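Local coordinates for protein dihydropteridine reductase (Caenorhabditis elegans, PDB 1OOE) that probably reduces quinonoid dihydrobiopterin to tetrahydrobiopterin with NADH or NADPH, as a homodimeric member of the short-chain dehydrogenase/reductase family, at residues L206-T209 against S213-P216; A41-L46 against A65-G70. All blocks are in the same frame, centred on the assembly; numbering follows the deposited sequence.

Contact 1 of 2, residues L206-T209 against S213-P216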
# COMPACT_ATOMS: atom_id res chain seq x y z
N LEU A 206 -27.39 -3.27 3.69
CA LEU A 206 -28.46 -4.26 3.84
C LEU A 206 -29.01 -4.63 2.46
O LEU A 206 -29.27 -5.81 2.19
CB LEU A 206 -29.59 -3.73 4.74
CG LEU A 206 -30.78 -4.67 4.96
CD1 LEU A 206 -30.31 -5.97 5.57
CD2 LEU A 206 -31.81 -4.00 5.86
N LYS A 207 -29.18 -3.64 1.59
CA LYS A 207 -29.70 -3.89 0.25
C LYS A 207 -28.77 -4.79 -0.56
O LYS A 207 -29.21 -5.77 -1.16
CB LYS A 207 -29.90 -2.58 -0.52
CG LYS A 207 -30.54 -2.79 -1.89
CD LYS A 207 -30.72 -1.50 -2.68
CE LYS A 207 -29.39 -0.89 -3.09
NZ LYS A 207 -29.57 0.26 -4.03
N TRP A 208 -27.48 -4.46 -0.58
CA TRP A 208 -26.52 -5.25 -1.33
C TRP A 208 -26.36 -6.65 -0.74
O TRP A 208 -26.04 -7.60 -1.47
CB TRP A 208 -25.15 -4.54 -1.37
CG TRP A 208 -25.17 -3.18 -2.02
CD1 TRP A 208 -25.96 -2.76 -3.05
CD2 TRP A 208 -24.30 -2.08 -1.72
NE1 TRP A 208 -25.64 -1.47 -3.41
CE2 TRP A 208 -24.62 -1.03 -2.61
CE3 TRP A 208 -23.27 -1.88 -0.78
CZ2 TRP A 208 -23.96 0.21 -2.59
CZ3 TRP A 208 -22.61 -0.65 -0.76
CH2 TRP A 208 -22.96 0.37 -1.66
N THR A 209 -26.57 -6.78 0.56
CA THR A 209 -26.45 -8.08 1.21
C THR A 209 -27.60 -9.01 0.85
O THR A 209 -27.40 -10.20 0.61
CB THR A 209 -26.39 -7.93 2.75
OG1 THR A 209 -25.24 -7.17 3.12
CG2 THR A 209 -26.30 -9.30 3.42
N SER A 213 -28.71 -8.42 -7.25
CA SER A 213 -28.91 -7.65 -8.47
C SER A 213 -28.86 -6.14 -8.26
O SER A 213 -28.89 -5.37 -9.23
CB SER A 213 -30.24 -8.04 -9.13
OG SER A 213 -31.35 -7.71 -8.31
N SER A 214 -28.80 -5.70 -7.00
CA SER A 214 -28.75 -4.27 -6.68
C SER A 214 -27.32 -3.79 -6.51
O SER A 214 -27.06 -2.61 -6.31
CB SER A 214 -29.50 -3.99 -5.37
OG SER A 214 -28.78 -4.46 -4.24
N ARG A 215 -26.37 -4.73 -6.61
CA ARG A 215 -24.96 -4.42 -6.44
C ARG A 215 -24.22 -3.85 -7.64
O ARG A 215 -24.49 -4.22 -8.78
CB ARG A 215 -24.20 -5.68 -6.02
CG ARG A 215 -24.64 -6.34 -4.74
CD ARG A 215 -23.97 -7.69 -4.61
NE ARG A 215 -24.33 -8.36 -3.37
CZ ARG A 215 -23.97 -9.60 -3.04
NH1 ARG A 215 -23.23 -10.32 -3.87
NH2 ARG A 215 -24.35 -10.11 -1.88
N PRO A 216 -23.28 -2.93 -7.38
CA PRO A 216 -22.48 -2.35 -8.46
C PRO A 216 -21.52 -3.49 -8.83
O PRO A 216 -21.52 -4.52 -8.16
CB PRO A 216 -21.74 -1.20 -7.77
CG PRO A 216 -22.68 -0.81 -6.66
CD PRO A 216 -23.16 -2.14 -6.15
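Arg215 turns back from the loop after helix 198-210 and lays the edge of its guanidinium group against the carbonyl of Trp208, in the last turn of that helix. Its NE donates to Trp208 O at 2.7 Å, with an N-H...O angle of 158°; the oxygen lies close to the guanidinium plane, while NE is tilted 26° from the plane of the carbonyl. NH2 adds a weak, more bent bond to the same oxygen at 3.1 Å, and also bonds Gly122 O. The chain runs extended from CG to NE, which brings NE within reach of the helix carbonyl, and CG packs on Trp208 CB at 3.9 Å. Pro216 brings only CD over one face of the indole, offset toward the rim, 4.1 Å from the centroid of the five-membered ring of Trp208 in a CH-pi contact, the two side chains crossing at about a right angle. Ser214 OG sits in the ring plane, 3.5 Å from Trp208 CD1, and is bonded to Glu211 O; the methylenes of Lys207 pass alongside Ser214 CB. Trp208 NE1 and Lys207 NZ both bind a sulfonate oxygen of MES. A methionine in place of this arginine would probably leave Trp208 O without its strong NE bond and the weak NH2 one, and the loop less firmly tied to its helix. Near the helix end, where carbonyls run short of amide partners, a positively charged donor pair is consistent with stabilising the helix dipole.

Contact 2 of 2, residues A41-L46 against A65-G70; sequences ADSNIL and ASSLQG
Strand 43-46 and the last turn of helix 53-68 come nearest at Ser43 and Ser67, whose CA atoms are still 7.2 Å apart, so the two backbones are bridged by side chains alone. The strand is extended throughout. The helix stops at Leu68: Gln69 N still closes a helical bond to Ala65 O at 3.0 Å, but Gln69 itself takes positive phi (54°) and turns the chain out toward Gly70. Ser43 and Ser67 each aim CB at the other segment, and their hydroxyls meet end to end, OG to OG at 3.1 Å, in a hydrogen bond that either serine could donate. On the helix, Ser67 OG stands opposite its own backbone N (chi1 176°), which stretches the hydroxyl out toward the strand; its nearest carbon neighbour there is Ser43 CB, 3.6 Å from Ser67 OG. Strand 43-46 is the outermost strand at this end of the Rossmann-type sheet, pairing in parallel with strand 28-34, and helix 53-68 belongs to the crossover that leads from it to strand 73-78 on the far side of strands 28-34 and 4-9. Backbone bonds from Ser43 and Ile45 to Asn32 tie the edge strand to its neighbour. Close by, Ile45 packs on Gln63 and Thr64 of helix 53-68, and Ser67 touches Leu31 of strand 28-34. Past the helix end, the side chain of Gln69 folds back, and NE2 gives a nearly straight bond (174°) to Ser66 O at 2.8 Å, with Ser66 O in the plane of the Gln69 amide.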
# COMPACT_ATOMS: atom_id res chain seq x y z
N ALA A 41 -23.47 -6.31 20.51
CA ALA A 41 -23.21 -7.39 19.56
C ALA A 41 -23.52 -8.76 20.16
O ALA A 41 -23.47 -8.93 21.38
CB ALA A 41 -21.76 -7.35 19.11
N ASP A 42 -23.83 -9.73 19.31
CA ASP A 42 -24.13 -11.09 19.77
C ASP A 42 -22.84 -11.82 20.13
O ASP A 42 -22.83 -12.71 20.99
CB ASP A 42 -24.89 -11.88 18.70
CG ASP A 42 -26.26 -11.29 18.41
OD1 ASP A 42 -26.34 -10.32 17.64
OD2 ASP A 42 -27.25 -11.81 18.96
N SER A 43 -21.77 -11.45 19.45
CA SER A 43 -20.45 -12.03 19.68
C SER A 43 -19.39 -10.94 19.52
O SER A 43 -19.50 -10.08 18.65
CB SER A 43 -20.17 -13.16 18.69
OG SER A 43 -20.87 -14.33 19.04
N ASN A 44 -18.38 -10.98 20.38
CA ASN A 44 -17.30 -10.01 20.33
C ASN A 44 -15.95 -10.69 20.16
O ASN A 44 -15.59 -11.58 20.93
CB ASN A 44 -17.30 -9.16 21.60
CG ASN A 44 -18.30 -8.02 21.54
OD1 ASN A 44 -18.12 -7.06 20.78
ND2 ASN A 44 -19.37 -8.12 22.32
N ILE A 45 -15.23 -10.26 19.13
CA ILE A 45 -13.90 -10.78 18.83
C ILE A 45 -12.94 -9.69 19.30
O ILE A 45 -13.00 -8.56 18.81
CB ILE A 45 -13.73 -11.00 17.31
CG1 ILE A 45 -14.83 -11.93 16.78
CG2 ILE A 45 -12.34 -11.57 17.02
CD1 ILE A 45 -14.88 -13.29 17.45
N LEU A 46 -12.08 -10.03 20.25
CA LEU A 46 -11.14 -9.06 20.81
C LEU A 46 -9.82 -8.96 20.07
O LEU A 46 -9.12 -9.96 19.88
CB LEU A 46 -10.87 -9.38 22.28
CG LEU A 46 -9.96 -8.41 23.03
CD1 LEU A 46 -10.61 -7.03 23.07
CD2 LEU A 46 -9.71 -8.92 24.44
N ALA A 65 -13.73 -18.37 14.25
CA ALA A 65 -14.06 -19.76 13.95
C ALA A 65 -14.74 -20.42 15.15
O ALA A 65 -15.68 -21.21 14.98
CB ALA A 65 -12.80 -20.53 13.57
N SER A 66 -14.28 -20.10 16.35
CA SER A 66 -14.87 -20.68 17.56
C SER A 66 -16.32 -20.22 17.71
O SER A 66 -17.18 -20.97 18.18
CB SER A 66 -14.07 -20.25 18.79
OG SER A 66 -14.63 -20.81 19.98
N SER A 67 -16.60 -18.98 17.30
CA SER A 67 -17.94 -18.43 17.40
C SER A 67 -18.89 -18.94 16.32
O SER A 67 -20.05 -19.25 16.60
CB SER A 67 -17.88 -16.91 17.35
OG SER A 67 -19.18 -16.35 17.35
N LEU A 68 -18.40 -19.04 15.09
CA LEU A 68 -19.24 -19.48 13.97
C LEU A 68 -19.50 -20.98 13.86
O LEU A 68 -20.59 -21.39 13.46
CB LEU A 68 -18.64 -18.98 12.65
CG LEU A 68 -18.66 -17.46 12.43
CD1 LEU A 68 -17.96 -17.14 11.13
CD2 LEU A 68 -20.09 -16.95 12.41
N GLN A 69 -18.52 -21.80 14.21
CA GLN A 69 -18.66 -23.25 14.10
C GLN A 69 -19.08 -23.61 12.67
O GLN A 69 -18.36 -23.32 11.72
CB GLN A 69 -19.69 -23.76 15.12
CG GLN A 69 -19.25 -23.63 16.59
CD GLN A 69 -17.98 -24.41 16.91
OE1 GLN A 69 -17.89 -25.61 16.63
NE2 GLN A 69 -17.01 -23.73 17.50
N GLY A 70 -20.26 -24.21 12.51
CA GLY A 70 -20.71 -24.60 11.18
C GLY A 70 -21.48 -23.56 10.38
O GLY A 70 -22.05 -23.89 9.34

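How the contacts relate
Both contacts lie near the C-terminal end of a helix of the Rossmann-type fold, one tying it to the edge strand, the other to the loop that follows it, and they do so in different chemical terms. Contact 2 fastens helix 53-68 to the edge strand by one pair of neutral hydroxyls at the surface; contact 1 joins helix 198-210 to the loop that leads into strand 221-227, with a charged group and a buried aromatic ring. They lie in series along the chain, their centres 25 Å apart and their nearest atoms about 13 Å apart, without touching. Contact 1 alone has a ligand beside it: the side chain of Lys207 is about 3 Å from MES, probably a crystallisation molecule rather than a substrate.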